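Long-range contacts in B12-binding domain-containing protein (Kitasatospora setae, PDB 6WTE), which is a cobalamin-dependent radical SAM methyltransferase that binds a [4Fe-4S] cluster and probably transfers methyl groups by a non-radical route: residues A[83-94]-A[115-123]; A[144-152]-A[161-169]. One frame throughout, in Å; residues are numbered along the deposited sequence. Where two conformers were deposited one is given.

Interactions 1 and 2 sit along one mixed sheet and hold it in different ways. Interaction 1 joins helices 83-96 and 112-119, which flank the parallel part of that sheet, and buries mainly apolar side chains, with water and a salt bridge toward its margin. Interaction 2 lies near one edge of the sheet, where the loop 144-152 meets the end of the outermost strand 159-162; it is smaller, more exposed, and held largely by backbone hydrogen bonds. The two share no segment but touch: Tyr-123, closing interaction 1, packs against Thr-146 and Leu-152 of interaction 2.

Interaction 1: A[83-94]-A[115-123]. With EDO (1,2-ethanediol), chain H.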
# COMPACT_ATOMS: atom_id res chain seq x y z
N VAL A 83 6.66 -6.41 10.88
CA VAL A 83 5.72 -7.21 11.67
C VAL A 83 6.29 -7.58 13.04
O VAL A 83 5.53 -7.82 13.98
CB VAL A 83 5.30 -8.48 10.89
CG1 VAL A 83 4.61 -8.10 9.59
CG2 VAL A 83 6.50 -9.37 10.64
N GLY A 84 7.62 -7.63 13.18
CA GLY A 84 8.19 -7.86 14.50
C GLY A 84 7.92 -6.70 15.44
O GLY A 84 7.57 -6.90 16.61
N GLU A 85 8.06 -5.47 14.94
CA GLU A 85 7.70 -4.30 15.73
C GLU A 85 6.20 -4.26 16.00
O GLU A 85 5.78 -3.85 17.09
CB GLU A 85 8.13 -3.02 15.00
CG GLU A 85 9.63 -2.86 14.89
CD GLU A 85 10.01 -1.63 14.09
OE1 GLU A 85 9.79 -1.61 12.86
OE2 GLU A 85 10.50 -0.66 14.70
N HIS A 86 5.38 -4.66 15.03
CA HIS A 86 3.94 -4.73 15.27
C HIS A 86 3.62 -5.72 16.37
O HIS A 86 2.78 -5.46 17.23
CB HIS A 86 3.19 -5.12 14.00
CG HIS A 86 3.28 -4.12 12.89
ND1 HIS A 86 3.46 -2.77 13.11
CD2 HIS A 86 3.22 -4.28 11.55
CE1 HIS A 86 3.50 -2.14 11.95
NE2 HIS A 86 3.35 -3.03 10.98
N ARG A 87 4.29 -6.88 16.36
CA ARG A 87 4.03 -7.89 17.38
C ARG A 87 4.40 -7.39 18.76
O ARG A 87 3.71 -7.67 19.75
CB ARG A 87 4.78 -9.18 17.05
CG ARG A 87 4.52 -10.31 18.04
CD ARG A 87 5.31 -11.57 17.69
NE ARG A 87 6.75 -11.38 17.86
CZ ARG A 87 7.64 -12.37 17.90
NH1 ARG A 87 7.23 -13.63 17.80
NH2 ARG A 87 8.93 -12.10 18.06
N GLU A 88 5.50 -6.64 18.86
CA GLU A 88 5.89 -6.07 20.15
C GLU A 88 4.79 -5.19 20.73
O GLU A 88 4.47 -5.28 21.92
CB GLU A 88 7.20 -5.29 20.00
CG GLU A 88 7.77 -4.80 21.31
CD GLU A 88 9.00 -3.92 21.13
OE1 GLU A 88 9.23 -3.43 20.00
OE2 GLU A 88 9.74 -3.73 22.12
N ILE A 89 4.17 -4.36 19.88
CA ILE A 89 3.08 -3.51 20.34
C ILE A 89 1.88 -4.35 20.75
O ILE A 89 1.27 -4.11 21.80
CB ILE A 89 2.71 -2.48 19.25
CG1 ILE A 89 3.80 -1.40 19.16
CG2 ILE A 89 1.33 -1.89 19.51
CD1 ILE A 89 3.80 -0.60 17.85
N ILE A 90 1.53 -5.36 19.95
CA ILE A 90 0.39 -6.21 20.27
C ILE A 90 0.64 -7.00 21.56
O ILE A 90 -0.27 -7.19 22.37
CB ILE A 90 0.07 -7.14 19.09
CG1 ILE A 90 -0.49 -6.31 17.92
CG2 ILE A 90 -0.89 -8.24 19.53
CD1 ILE A 90 -0.61 -7.08 16.61
N THR A 91 1.88 -7.45 21.76
CA THR A 91 2.18 -8.20 22.98
C THR A 91 1.99 -7.33 24.22
O THR A 91 1.46 -7.80 25.24
CB THR A 91 3.61 -8.75 22.92
OG1 THR A 91 3.69 -9.72 21.87
CG2 THR A 91 4.00 -9.40 24.24
N GLU A 92 2.39 -6.06 24.15
CA GLU A 92 2.15 -5.15 25.27
C GLU A 92 0.65 -4.92 25.49
O GLU A 92 0.19 -4.89 26.63
CB GLU A 92 2.88 -3.83 25.04
CG GLU A 92 2.81 -2.88 26.23
CD GLU A 92 3.54 -3.39 27.46
OE1 GLU A 92 4.47 -4.22 27.32
OE2 GLU A 92 3.18 -2.97 28.58
N ILE A 93 -0.11 -4.76 24.40
CA ILE A 93 -1.56 -4.60 24.53
C ILE A 93 -2.16 -5.76 25.31
O ILE A 93 -2.95 -5.56 26.24
CB ILE A 93 -2.21 -4.47 23.14
CG1 ILE A 93 -1.94 -3.08 22.54
CG2 ILE A 93 -3.70 -4.72 23.23
CD1 ILE A 93 -2.32 -2.97 21.06
N ARG A 94 -1.77 -6.99 24.96
CA ARG A 94 -2.36 -8.17 25.59
C ARG A 94 -1.92 -8.34 27.04
O ARG A 94 -2.57 -9.07 27.78
CB ARG A 94 -2.01 -9.42 24.78
CG ARG A 94 -2.60 -9.37 23.37
CD ARG A 94 -2.31 -10.61 22.56
NE ARG A 94 -3.01 -11.79 23.07
CZ ARG A 94 -4.29 -12.05 22.83
NH1 ARG A 94 -5.02 -11.20 22.11
NH2 ARG A 94 -4.85 -13.15 23.31
N LEU A 115 -0.34 -13.90 10.06
CA LEU A 115 -0.18 -12.82 11.02
C LEU A 115 -1.08 -13.01 12.24
O LEU A 115 -0.67 -12.68 13.36
CB LEU A 115 -0.43 -11.47 10.35
CG LEU A 115 0.71 -11.08 9.41
CD1 LEU A 115 0.48 -9.69 8.81
CD2 LEU A 115 2.04 -11.13 10.16
N VAL A 116 -2.30 -13.52 12.05
CA VAL A 116 -3.12 -13.84 13.21
C VAL A 116 -2.37 -14.79 14.14
O VAL A 116 -2.32 -14.58 15.36
CB VAL A 116 -4.48 -14.43 12.79
CG1 VAL A 116 -5.15 -15.08 13.99
CG2 VAL A 116 -5.40 -13.36 12.23
N GLU A 117 -1.75 -15.82 13.57
CA GLU A 117 -1.03 -16.79 14.39
C GLU A 117 0.27 -16.20 14.95
O GLU A 117 0.61 -16.43 16.12
CB GLU A 117 -0.76 -18.06 13.58
CG GLU A 117 -2.05 -18.71 13.05
CD GLU A 117 -1.83 -20.10 12.49
OE1 GLU A 117 -0.69 -20.60 12.55
OE2 GLU A 117 -2.80 -20.70 11.98
N TYR A 118 1.00 -15.44 14.13
CA TYR A 118 2.25 -14.84 14.58
C TYR A 118 2.01 -13.84 15.70
O TYR A 118 2.74 -13.82 16.70
CB TYR A 118 2.94 -14.15 13.39
CG TYR A 118 4.21 -13.38 13.71
CD1 TYR A 118 5.38 -14.04 14.06
CD2 TYR A 118 4.24 -12.00 13.61
CE1 TYR A 118 6.54 -13.33 14.32
CE2 TYR A 118 5.40 -11.28 13.88
CZ TYR A 118 6.54 -11.95 14.23
OH TYR A 118 7.69 -11.24 14.49
N PHE A 119 1.00 -12.98 15.55
CA PHE A 119 0.70 -11.98 16.57
C PHE A 119 0.05 -12.60 17.80
O PHE A 119 0.05 -11.97 18.87
CB PHE A 119 -0.23 -10.91 16.02
CG PHE A 119 0.39 -10.02 14.97
CD1 PHE A 119 1.75 -9.75 14.97
CD2 PHE A 119 -0.40 -9.45 14.00
CE1 PHE A 119 2.31 -8.91 14.01
CE2 PHE A 119 0.14 -8.62 13.04
CZ PHE A 119 1.50 -8.36 13.04
N GLY A 120 -0.51 -13.80 17.68
CA GLY A 120 -1.18 -14.43 18.80
C GLY A 120 -2.50 -13.78 19.16
O GLY A 120 -2.84 -13.72 20.35
N ILE A 121 -3.24 -13.29 18.18
CA ILE A 121 -4.46 -12.53 18.42
C ILE A 121 -5.67 -13.40 18.07
O ILE A 121 -5.55 -14.44 17.43
CB ILE A 121 -4.49 -11.20 17.65
CG1 ILE A 121 -4.41 -11.44 16.13
CG2 ILE A 121 -3.37 -10.30 18.13
CD1 ILE A 121 -4.46 -10.15 15.28
N GLU A 122 -6.84 -12.95 18.52
CA GLU A 122 -8.06 -13.75 18.39
C GLU A 122 -8.63 -13.73 16.98
O GLU A 122 -9.11 -14.77 16.50
CB GLU A 122 -9.11 -13.24 19.38
CG GLU A 122 -8.92 -13.69 20.82
CD GLU A 122 -7.89 -12.88 21.59
OE1 GLU A 122 -7.44 -11.82 21.10
OE2 GLU A 122 -7.54 -13.30 22.70
N TYR A 123 -8.61 -12.58 16.31
CA TYR A 123 -9.37 -12.42 15.08
C TYR A 123 -8.56 -11.68 14.04
O TYR A 123 -7.68 -10.88 14.35
CB TYR A 123 -10.69 -11.68 15.32
CG TYR A 123 -11.53 -12.32 16.39
CD1 TYR A 123 -12.04 -13.60 16.21
CD2 TYR A 123 -11.80 -11.65 17.57
CE1 TYR A 123 -12.80 -14.20 17.20
CE2 TYR A 123 -12.56 -12.25 18.56
CZ TYR A 123 -13.05 -13.52 18.37
OH TYR A 123 -13.81 -14.12 19.35
C1 EDO H . 9.53 1.91 11.82
O1 EDO H . 8.76 0.84 12.37
C2 EDO H . 10.53 2.39 12.86
O2 EDO H . 11.22 1.26 13.41
O HOH W 1 5.06 -15.25 17.50
O HOH W 2 1.44 -11.25 21.21
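Phe-119 is the knob of this helix pair, its ring filling a hollow lined by Val-83, His-86, Arg-87 and Ile-90. CD1 of Ile-90 lies over one ring face in a CH-pi contact, 3.7 Å from the centroid of Phe-119, while the carbonyl O of Val-83 lies in the ring plane at the edge. With CG anti to its own carbonyl carbon (chi1 -68°), Phe-119 swings its ring into this hollow although its CB sets off along the flank. Tyr-118 offers a second bump. In the conformer given, Arg-87 drapes over one face of that ring in a CH-pi contact, its CD 3.9 Å from the Tyr-118 centroid, and a bend at chi3 (67°) lays the guanidinium nearly parallel to the ring, the planes 11° apart. At the hydroxyl end of the ring, Gly-84 CA lies 3.4 Å from Tyr-118 OH. Two waters bridge the helices, one from Arg-87 NH1 of that same conformer to Tyr-118 O, the other from Thr-91 OG1 to Phe-119 O. Beyond Ile-90, whose CG2 meets CG2 of Ile-121 at 3.5 Å, Arg-94 grips Glu-122 end-on: NH1 to OE1 at 2.7 Å and NH2 to OE2 at 2.8 Å. The carbonyl O of Gly-120 sits over the centre of this guanidinium, and Val-101 N also binds Glu-122 OE1. Helix 112-119 ends in a Schellman motif with Gly-120 as C-prime residue. The pair belongs to the B12-binding domain, a Rossmann-like alpha/beta fold, and Val-83 and His-86 lie beside Thr-71 and Asn-70 of the cobalamin site.

Interaction 2: A[144-152]-A[161-169]; sequences RDTAGIPGL and VRVPPAVLT. With EDO (1,2-ethanediol), chain I.
The guanidinium of Arg-162 comes obliquely to the carbonyl of Gly-151, and its NE gives Gly-151 O a weak hydrogen bond of 3.2 Å. An extended arm (CG anti to the backbone N, chi1 -171°) carries NE past Gly-151, with Arg-162 CG 3.5 Å from Gly-151 O; the far end is held by a salt bridge from NH2 to Glu-185. The puckered ring of Pro-150 lies against 164-166: CB is 3.6 Å from Ala-166 N, and CG touches the Ala-166 methyl. Val-163 pushes its branched side chain among the loop's carbonyls, CB 3.2 Å from Ile-149 O and CG1 3.5 Å from Ala-147 O. Backbone bonds fix the pairing. Val-163 N reaches Leu-152 O at 2.8 Å in a nearly straight bond (168°), whereas Gly-151 N approaches Val-163 O from above its carbonyl plane at 2.9 Å. Gly-151, with positive phi, is the third residue of a type II beta turn from Ile-149 to Leu-152, just ahead of strand 153-156. The turn and Val-163 thus extend the antiparallel pairing of 153-156 with 159-162, a beta hairpin at the edge of the mixed sheet.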
# COMPACT_ATOMS: atom_id res chain seq x y z
N ARG A 144 -21.84 -12.83 22.33
CA ARG A 144 -22.19 -13.90 21.42
C ARG A 144 -20.95 -14.57 20.84
O ARG A 144 -19.85 -14.02 20.85
CB ARG A 144 -23.06 -13.38 20.26
CG ARG A 144 -24.51 -13.16 20.63
CD ARG A 144 -25.38 -12.99 19.39
NE ARG A 144 -25.05 -11.80 18.62
CZ ARG A 144 -24.37 -11.82 17.47
NH1 ARG A 144 -24.12 -10.68 16.83
NH2 ARG A 144 -23.96 -12.97 16.95
N ASP A 145 -21.16 -15.78 20.34
CA ASP A 145 -20.14 -16.48 19.57
C ASP A 145 -19.91 -15.73 18.25
O ASP A 145 -20.84 -15.16 17.67
CB ASP A 145 -20.60 -17.92 19.31
CG ASP A 145 -19.48 -18.84 18.87
OD1 ASP A 145 -18.57 -18.39 18.15
OD2 ASP A 145 -19.52 -20.03 19.27
N THR A 146 -18.67 -15.74 17.78
CA THR A 146 -18.33 -15.10 16.51
C THR A 146 -18.30 -16.07 15.35
O THR A 146 -17.85 -15.71 14.25
CB THR A 146 -16.97 -14.40 16.62
OG1 THR A 146 -15.97 -15.35 16.99
CG2 THR A 146 -17.02 -13.27 17.64
N ALA A 147 -18.79 -17.30 15.54
CA ALA A 147 -18.67 -18.34 14.53
C ALA A 147 -19.54 -18.09 13.31
O ALA A 147 -19.32 -18.72 12.27
CB ALA A 147 -19.03 -19.70 15.16
N GLY A 148 -20.48 -17.15 13.38
CA GLY A 148 -21.34 -16.86 12.25
C GLY A 148 -21.05 -15.56 11.55
O GLY A 148 -21.87 -15.11 10.74
N ILE A 149 -19.90 -14.94 11.80
CA ILE A 149 -19.55 -13.65 11.20
C ILE A 149 -18.89 -13.94 9.85
O ILE A 149 -17.76 -14.44 9.84
CB ILE A 149 -18.63 -12.83 12.10
CG1 ILE A 149 -19.31 -12.55 13.44
CG2 ILE A 149 -18.24 -11.55 11.42
CD1 ILE A 149 -18.45 -11.79 14.40
N PRO A 150 -19.53 -13.63 8.73
CA PRO A 150 -18.95 -13.96 7.42
C PRO A 150 -17.60 -13.28 7.21
O PRO A 150 -17.43 -12.09 7.50
CB PRO A 150 -20.00 -13.45 6.43
CG PRO A 150 -21.28 -13.40 7.22
CD PRO A 150 -20.86 -13.00 8.60
N GLY A 151 -16.64 -14.06 6.71
CA GLY A 151 -15.32 -13.56 6.39
C GLY A 151 -14.34 -13.54 7.53
O GLY A 151 -13.13 -13.41 7.29
N LEU A 152 -14.81 -13.66 8.77
CA LEU A 152 -13.93 -13.47 9.92
C LEU A 152 -12.92 -14.61 10.04
O LEU A 152 -13.30 -15.79 10.02
CB LEU A 152 -14.76 -13.38 11.20
CG LEU A 152 -13.96 -13.09 12.46
CD1 LEU A 152 -13.34 -11.68 12.38
CD2 LEU A 152 -14.85 -13.24 13.70
N VAL A 161 -8.67 -20.20 11.27
CA VAL A 161 -9.69 -20.76 10.38
C VAL A 161 -10.69 -19.65 10.07
O VAL A 161 -11.07 -18.88 10.95
CB VAL A 161 -10.40 -21.97 11.01
CG1 VAL A 161 -11.42 -22.56 10.04
CG2 VAL A 161 -9.39 -23.03 11.44
N ARG A 162 -11.12 -19.58 8.81
CA ARG A 162 -11.98 -18.48 8.36
C ARG A 162 -13.44 -18.93 8.23
O ARG A 162 -13.73 -20.01 7.71
CB ARG A 162 -11.49 -17.94 7.02
CG ARG A 162 -12.18 -16.67 6.57
CD ARG A 162 -11.51 -16.17 5.31
NE ARG A 162 -12.16 -15.01 4.71
CZ ARG A 162 -12.81 -15.04 3.56
NH1 ARG A 162 -12.91 -16.18 2.88
NH2 ARG A 162 -13.35 -13.93 3.07
N VAL A 163 -14.35 -18.09 8.72
CA VAL A 163 -15.78 -18.25 8.44
C VAL A 163 -16.05 -17.87 6.99
O VAL A 163 -15.63 -16.79 6.55
CB VAL A 163 -16.61 -17.39 9.39
CG1 VAL A 163 -18.09 -17.61 9.15
CG2 VAL A 163 -16.23 -17.66 10.86
N PRO A 164 -16.76 -18.70 6.22
CA PRO A 164 -16.97 -18.38 4.81
C PRO A 164 -17.80 -17.12 4.65
O PRO A 164 -18.69 -16.84 5.47
CB PRO A 164 -17.72 -19.61 4.28
CG PRO A 164 -17.46 -20.69 5.27
CD PRO A 164 -17.32 -20.01 6.59
N PRO A 165 -17.54 -16.34 3.61
CA PRO A 165 -18.41 -15.20 3.34
C PRO A 165 -19.79 -15.70 2.94
O PRO A 165 -19.94 -16.81 2.44
CB PRO A 165 -17.71 -14.47 2.19
CG PRO A 165 -16.95 -15.55 1.49
CD PRO A 165 -16.50 -16.49 2.58
N ALA A 166 -20.81 -14.88 3.22
CA ALA A 166 -22.16 -15.26 2.82
C ALA A 166 -22.43 -14.96 1.35
O ALA A 166 -23.25 -15.64 0.73
CB ALA A 166 -23.19 -14.55 3.71
N VAL A 167 -21.75 -13.96 0.79
CA VAL A 167 -21.88 -13.62 -0.63
C VAL A 167 -20.85 -14.43 -1.41
O VAL A 167 -19.64 -14.19 -1.29
CB VAL A 167 -21.70 -12.12 -0.87
CG1 VAL A 167 -21.70 -11.82 -2.36
CG2 VAL A 167 -22.78 -11.33 -0.16
N LEU A 168 -21.32 -15.37 -2.21
CA LEU A 168 -20.46 -16.23 -3.01
C LEU A 168 -20.61 -15.88 -4.48
O LEU A 168 -21.67 -15.42 -4.92
CB LEU A 168 -20.80 -17.71 -2.79
CG LEU A 168 -20.69 -18.23 -1.36
CD1 LEU A 168 -21.17 -19.67 -1.27
CD2 LEU A 168 -19.26 -18.10 -0.86
N THR A 169 -19.54 -16.08 -5.25
CA THR A 169 -19.65 -15.92 -6.69
C THR A 169 -20.44 -17.09 -7.28
O THR A 169 -20.58 -18.15 -6.68
CB THR A 169 -18.27 -15.84 -7.34
OG1 THR A 169 -17.53 -17.04 -7.05
CG2 THR A 169 -17.50 -14.62 -6.83
C1 EDO I . -16.32 -17.53 -3.15
O1 EDO I . -17.52 -17.59 -3.94
C2 EDO I . -16.21 -16.15 -2.50
O2 EDO I . -16.10 -15.15 -3.52